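Ribonucleoside-diphosphate reductase subunit beta (PDB 2RCC) probably serves as the iron-binding small subunit of a class I ribonucleotide reductase, which makes deoxyribonucleotides for DNA synthesis. Local coordinates at residues K46-N51 against Q221-L226; V36-A41 against L103-L108. All coordinates share one frame; numbering follows the deposited sequence.

Contact 1. Residues K46-N51 against Q221-L226; sequences KNMLAN and QLHVYL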
loop_
_atom_site.group_PDB
_atom_site.type_symbol
_atom_site.label_atom_id
_atom_site.label_comp_id
_atom_site.label_asym_id
_atom_site.label_seq_id
_atom_site.Cartn_x
_atom_site.Cartn_y
_atom_site.Cartn_z
ATOM N N LYS A 46 -10.409 -3.886 -7.594
ATOM C CA LYS A 46 -11.666 -4.420 -7.027
ATOM C C LYS A 46 -11.536 -5.903 -6.630
ATOM O O LYS A 46 -12.051 -6.301 -5.586
ATOM C CB LYS A 46 -12.824 -4.241 -8.006
ATOM C CG LYS A 46 -13.262 -2.808 -8.207
ATOM C CD LYS A 46 -14.271 -2.669 -9.348
ATOM C CE LYS A 46 -14.713 -1.210 -9.505
ATOM N NZ LYS A 46 -15.689 -0.997 -10.629
ATOM N N ASN A 47 -10.824 -6.683 -7.443
ATOM C CA ASN A 47 -10.622 -8.098 -7.143
ATOM C C ASN A 47 -9.688 -8.249 -5.945
ATOM O O ASN A 47 -9.939 -9.077 -5.080
ATOM C CB ASN A 47 -10.119 -8.884 -8.371
ATOM C CG ASN A 47 -11.186 -9.050 -9.457
ATOM O OD1 ASN A 47 -12.375 -9.210 -9.186
ATOM N ND2 ASN A 47 -10.739 -9.067 -10.706
HETATM N N MSE A 48 -8.642 -7.434 -5.863
HETATM C CA MSE A 48 -7.743 -7.483 -4.714
HETATM C C MSE A 48 -8.475 -7.128 -3.399
HETATM O O MSE A 48 -8.298 -7.809 -2.384
HETATM C CB MSE A 48 -6.561 -6.568 -4.925
HETATM C CG MSE A 48 -5.670 -7.034 -6.014
HETATM SE SE MSE A 48 -4.152 -5.847 -6.298
HETATM C CE MSE A 48 -2.979 -6.551 -5.046
ATOM N N LEU A 49 -9.297 -6.076 -3.446
ATOM C CA LEU A 49 -10.054 -5.583 -2.299
ATOM C C LEU A 49 -11.109 -6.607 -1.853
ATOM O O LEU A 49 -11.320 -6.798 -0.636
ATOM C CB LEU A 49 -10.684 -4.208 -2.627
ATOM C CG LEU A 49 -11.368 -3.452 -1.481
ATOM C CD1 LEU A 49 -10.272 -3.016 -0.471
ATOM C CD2 LEU A 49 -12.192 -2.272 -2.014
ATOM N N ALA A 50 -11.769 -7.262 -2.814
ATOM C CA ALA A 50 -12.727 -8.338 -2.505
ATOM C C ALA A 50 -12.091 -9.557 -1.807
ATOM O O ALA A 50 -12.756 -10.275 -1.100
ATOM C CB ALA A 50 -13.460 -8.811 -3.794
ATOM N N ASN A 51 -10.817 -9.810 -2.073
ATOM C CA ASN A 51 -10.079 -10.898 -1.491
ATOM C C ASN A 51 -9.437 -10.599 -0.131
ATOM O O ASN A 51 -8.528 -11.337 0.262
ATOM C CB ASN A 51 -8.930 -11.256 -2.448
ATOM C CG ASN A 51 -9.384 -12.015 -3.658
ATOM O OD1 ASN A 51 -10.557 -12.402 -3.783
ATOM N ND2 ASN A 51 -8.423 -12.278 -4.558
ATOM N N GLN A 221 -1.087 -14.610 -7.456
ATOM C CA GLN A 221 -1.532 -14.737 -8.841
ATOM C C GLN A 221 -1.972 -13.406 -9.417
ATOM O O GLN A 221 -1.718 -13.147 -10.595
ATOM C CB GLN A 221 -2.633 -15.802 -9.025
ATOM C CG GLN A 221 -2.336 -17.203 -8.472
ATOM C CD GLN A 221 -0.911 -17.669 -8.714
ATOM O OE1 GLN A 221 -0.494 -17.798 -9.860
ATOM N NE2 GLN A 221 -0.170 -17.966 -7.633
ATOM N N LEU A 222 -2.622 -12.567 -8.610
ATOM C CA LEU A 222 -3.017 -11.245 -9.077
ATOM C C LEU A 222 -1.786 -10.326 -9.242
ATOM O O LEU A 222 -1.749 -9.482 -10.135
ATOM C CB LEU A 222 -4.094 -10.649 -8.180
ATOM C CG LEU A 222 -5.456 -11.355 -8.176
ATOM C CD1 LEU A 222 -6.435 -10.675 -7.178
ATOM C CD2 LEU A 222 -6.061 -11.345 -9.554
ATOM N N HIS A 223 -0.782 -10.517 -8.398
ATOM C CA HIS A 223 0.464 -9.753 -8.497
ATOM C C HIS A 223 1.136 -10.119 -9.816
ATOM O O HIS A 223 1.550 -9.210 -10.565
ATOM C CB HIS A 223 1.408 -10.036 -7.329
ATOM C CG HIS A 223 0.874 -9.680 -5.965
ATOM N ND1 HIS A 223 1.645 -9.762 -4.829
ATOM C CD2 HIS A 223 -0.336 -9.237 -5.554
ATOM C CE1 HIS A 223 0.930 -9.426 -3.770
ATOM N NE2 HIS A 223 -0.282 -9.101 -4.183
ATOM N N VAL A 224 1.221 -11.423 -10.134
ATOM C CA VAL A 224 1.796 -11.872 -11.422
ATOM C C VAL A 224 1.004 -11.309 -12.607
ATOM O O VAL A 224 1.580 -10.908 -13.583
ATOM C CB VAL A 224 1.847 -13.427 -11.546
ATOM C CG1 VAL A 224 2.287 -13.841 -12.941
ATOM C CG2 VAL A 224 2.782 -14.021 -10.487
ATOM N N TYR A 225 -0.330 -11.286 -12.509
ATOM C CA TYR A 225 -1.172 -10.703 -13.536
ATOM C C TYR A 225 -0.781 -9.216 -13.748
ATOM O O TYR A 225 -0.597 -8.795 -14.889
ATOM C CB TYR A 225 -2.654 -10.872 -13.166
ATOM C CG TYR A 225 -3.644 -10.161 -14.035
ATOM C CD1 TYR A 225 -4.094 -10.711 -15.238
ATOM C CD2 TYR A 225 -4.167 -8.935 -13.644
ATOM C CE1 TYR A 225 -5.008 -10.039 -16.025
ATOM C CE2 TYR A 225 -5.052 -8.271 -14.426
ATOM C CZ TYR A 225 -5.475 -8.819 -15.600
ATOM O OH TYR A 225 -6.396 -8.102 -16.310
ATOM N N LEU A 226 -0.594 -8.469 -12.665
ATOM C CA LEU A 226 -0.178 -7.070 -12.756
ATOM C C LEU A 226 1.184 -6.942 -13.460
ATOM O O LEU A 226 1.350 -6.159 -14.414
ATOM C CB LEU A 226 -0.089 -6.436 -11.372
ATOM C CG LEU A 226 0.401 -4.978 -11.291
ATOM C CD1 LEU A 226 -0.431 -4.058 -12.146
ATOM C CD2 LEU A 226 0.466 -4.533 -9.850
#

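Contact 2. Residues V36-A41 against L103-L108; sequences VRFSWA and LTDSSL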
loop_
_atom_site.group_PDB
_atom_site.type_symbol
_atom_site.label_atom_id
_atom_site.label_comp_id
_atom_site.label_asym_id
_atom_site.label_seq_id
_atom_site.Cartn_x
_atom_site.Cartn_y
_atom_site.Cartn_z
ATOM N N VAL A 36 -8.635 6.242 -15.881
ATOM C CA VAL A 36 -7.259 5.696 -15.829
ATOM C C VAL A 36 -6.833 5.199 -17.207
ATOM O O VAL A 36 -7.646 5.040 -18.129
ATOM C CB VAL A 36 -7.060 4.613 -14.722
ATOM C CG1 VAL A 36 -7.465 5.177 -13.289
ATOM C CG2 VAL A 36 -7.826 3.335 -15.018
ATOM N N ARG A 37 -5.532 5.007 -17.372
ATOM C CA ARG A 37 -4.995 4.607 -18.657
ATOM C C ARG A 37 -5.368 3.200 -19.075
ATOM O O ARG A 37 -5.654 2.977 -20.243
ATOM C CB ARG A 37 -3.486 4.768 -18.653
ATOM C CG ARG A 37 -2.810 4.348 -19.922
ATOM C CD ARG A 37 -1.334 4.509 -19.803
ATOM N NE ARG A 37 -0.650 4.160 -21.042
ATOM C CZ ARG A 37 -0.564 4.944 -22.120
ATOM N NH1 ARG A 37 -1.138 6.134 -22.171
ATOM N NH2 ARG A 37 0.085 4.515 -23.193
ATOM N N PHE A 38 -5.336 2.251 -18.149
ATOM C CA PHE A 38 -5.647 0.843 -18.432
ATOM C C PHE A 38 -6.988 0.394 -17.887
ATOM O O PHE A 38 -7.265 0.477 -16.669
ATOM C CB PHE A 38 -4.531 -0.034 -17.841
ATOM C CG PHE A 38 -3.178 0.287 -18.405
ATOM C CD1 PHE A 38 -2.895 0.044 -19.744
ATOM C CD2 PHE A 38 -2.196 0.852 -17.612
ATOM C CE1 PHE A 38 -1.646 0.381 -20.293
ATOM C CE2 PHE A 38 -0.968 1.198 -18.146
ATOM C CZ PHE A 38 -0.682 0.949 -19.494
ATOM N N SER A 39 -7.809 -0.137 -18.776
ATOM C CA SER A 39 -9.160 -0.608 -18.432
ATOM C C SER A 39 -9.176 -1.831 -17.503
ATOM O O SER A 39 -10.201 -2.149 -16.925
ATOM C CB SER A 39 -9.966 -0.865 -19.700
ATOM O OG SER A 39 -9.330 -1.853 -20.491
ATOM N N TRP A 40 -8.041 -2.500 -17.350
ATOM C CA TRP A 40 -7.893 -3.602 -16.407
ATOM C C TRP A 40 -7.464 -3.185 -14.990
ATOM O O TRP A 40 -7.542 -4.021 -14.080
ATOM C CB TRP A 40 -6.877 -4.645 -16.917
ATOM C CG TRP A 40 -5.572 -4.140 -17.366
ATOM C CD1 TRP A 40 -5.236 -3.896 -18.628
ATOM C CD2 TRP A 40 -4.402 -3.838 -16.572
ATOM N NE1 TRP A 40 -3.962 -3.448 -18.711
ATOM C CE2 TRP A 40 -3.410 -3.412 -17.465
ATOM C CE3 TRP A 40 -4.110 -3.859 -15.201
ATOM C CZ2 TRP A 40 -2.139 -3.005 -17.046
ATOM C CZ3 TRP A 40 -2.847 -3.468 -14.778
ATOM C CH2 TRP A 40 -1.879 -3.032 -15.695
ATOM N N ALA A 41 -7.055 -1.923 -14.785
ATOM C CA ALA A 41 -6.537 -1.503 -13.465
ATOM C C ALA A 41 -7.614 -1.453 -12.401
ATOM O O ALA A 41 -7.380 -1.951 -11.320
ATOM C CB ALA A 41 -5.796 -0.135 -13.529
ATOM N N LEU A 103 7.180 4.569 -11.774
ATOM C CA LEU A 103 5.939 4.387 -12.502
ATOM C C LEU A 103 5.210 5.715 -12.612
ATOM O O LEU A 103 4.793 6.278 -11.597
ATOM C CB LEU A 103 5.035 3.417 -11.801
ATOM C CG LEU A 103 5.419 1.944 -11.891
ATOM C CD1 LEU A 103 4.682 1.145 -10.826
ATOM C CD2 LEU A 103 5.193 1.375 -13.284
ATOM N N THR A 104 4.991 6.191 -13.829
ATOM C CA THR A 104 4.318 7.490 -14.052
ATOM C C THR A 104 2.849 7.282 -14.395
ATOM O O THR A 104 2.334 7.842 -15.377
ATOM C CB THR A 104 5.077 8.303 -15.131
ATOM O OG1 THR A 104 5.287 7.441 -16.233
ATOM C CG2 THR A 104 6.396 8.784 -14.627
ATOM N N ASP A 105 2.204 6.426 -13.593
ATOM C CA ASP A 105 0.761 6.143 -13.664
ATOM C C ASP A 105 0.335 6.025 -12.232
ATOM O O ASP A 105 0.842 5.133 -11.503
ATOM C CB ASP A 105 0.456 4.865 -14.448
ATOM C CG ASP A 105 -1.052 4.546 -14.561
ATOM O OD1 ASP A 105 -1.745 4.494 -13.535
ATOM O OD2 ASP A 105 -1.520 4.230 -15.676
ATOM N N SER A 106 -0.607 6.882 -11.830
ATOM C CA SER A 106 -1.063 6.931 -10.445
ATOM C C SER A 106 -1.829 5.688 -10.044
ATOM O O SER A 106 -1.771 5.297 -8.861
ATOM C CB SER A 106 -1.902 8.176 -10.166
ATOM O OG SER A 106 -3.006 8.256 -11.029
ATOM N N SER A 107 -2.567 5.081 -10.992
ATOM C CA SER A 107 -3.297 3.839 -10.729
ATOM C C SER A 107 -2.338 2.682 -10.465
ATOM O O SER A 107 -2.573 1.883 -9.567
ATOM C CB SER A 107 -4.322 3.466 -11.820
ATOM O OG SER A 107 -3.693 3.078 -13.023
ATOM N N LEU A 108 -1.260 2.577 -11.236
ATOM C CA LEU A 108 -0.280 1.522 -11.012
ATOM C C LEU A 108 0.488 1.761 -9.705
ATOM O O LEU A 108 0.765 0.808 -8.969
ATOM C CB LEU A 108 0.696 1.407 -12.202
ATOM C CG LEU A 108 0.051 1.084 -13.576
ATOM C CD1 LEU A 108 1.114 0.881 -14.665
ATOM C CD2 LEU A 108 -0.862 -0.136 -13.521
HETATM O O HOH W 1 -3.672 6.287 -15.459
HETATM O O HOH W 2 -3.904 2.714 -15.560
#

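Contact 1. Residues K46-N51 against Q221-L226
Met48 and Leu222 mark the closest backbone approach, CA to CA 7.5 Å, between the end of helix 41-50 and a turn of helix 207-237; the short segments run nearly antiparallel at 166°, their axes 11.3 Å apart. That spacing is wide, and long side chains have to bridge it. Leu222 reaches straight across, and its CD1 methyl does most of the touching. It lies 3.9 Å from CG of Met48, the two chains sliding past each other in opposite directions, while ND2 of Asn51, coming from the opposite direction, lies 3.7 Å from the same Leu222 CD1, a van der Waals contact with an amide. CB of Asn47 adds a looser contact with this Leu222 CD1, at 4.3 Å. Asn51 itself is where the chain leaves the helix, a place that suits a short polar residue.

Met48, a selenomethionine, extends as far as SE and then bends (chi3 86°), which carries its CE to the His223 ring, 3.8 Å from CD2. The two side chains cross at about a right angle, and CE approaches the ring obliquely. An unbranched, flexible chain fits here, because it lays a methyl against the ring without competing for its nitrogens: ND1 is hydrogen-bonded to Glu186 and NE2 to Gln118. His223 is probably an iron ligand, as in related small subunits, which would place Met48 in the apolar second shell of the di-iron site within the ferritin-like helical bundle.

Contact 2. Residues V36-A41 against L103-L108
Asp105 holds its CG anti to the backbone N (chi1 -179°), which sends the carboxylate toward the loop 36-41, while Phe38, with CG beside its own N (chi1 -59°), swings its ring in next to that carboxylate. The two flat groups lie only 9° from parallel, and Asp105 OD2 sits obliquely to the ring, 3.9 Å from Phe38 CE2. Arg37 meets the same oxygen with its aliphatic CB, then extends away to place its guanidinium by Ser19, whose carbonyl takes NH1; its CG rests over the centre of the Phe38 ring.

The two carboxylate oxygens divide the work. OD1 caps helix 106-133: Asp105 OD1 accepts Leu108 N at 3.0 Å, from above the carboxylate plane, and a weaker bond from Ser107 N. OD2 faces the loop through water. One water accepts from Phe38 N and donates to both Asp105 OD2 and Ser107 OG; another takes Arg37 N and gives a weak bond to OD2. An alanine in place of Asp105 would probably leave the first turn of the helix without its cap and both waters without their shared acceptor, setting the loop less firmly against the helix.

Carbon-to-carbon contacts make up the rest. Leu108 forks between two rings, CD1 4.1 Å from Phe38 CE2 and CD2 3.8 Å from Trp40 CH2; its side chain crosses those of Phe38 and Trp40 at about a right angle, each methyl coming obliquely to its ring. Ser107, small enough to sit close to the loop, packs its CB against Val36 CG1 (3.9 Å).

With no direct hydrogen bond between the segments, the polar link between loop and helix start runs through water, alongside direct apolar packing, and a buried carboxylate balanced by N-H groups and the helix N-terminus is likely to stay ionised.

In the fold
The first segments of the two contacts follow one another in the chain, loop 36-41 leading into helix 41-50, while their partners lie on different helices; the contact centres are 14 Å apart. They meet through Trp40, whose CB touches Tyr225 OH at 3.5 Å and whose CZ3 touches Leu226 CD1 at 3.6 Å; Leu226 CD1 also lies 4.2 Å from Leu108 CD2. Helix 207-237 thus takes part in both regions, as does helix 106-133, which begins in contact 2 and farther along carries Val114, Leu115 and Gln118 against Met48. Contact 1 reaches the probable iron site directly, through His223, whereas the Trp40 side chain of contact 2 stays about 11 Å from that of His223.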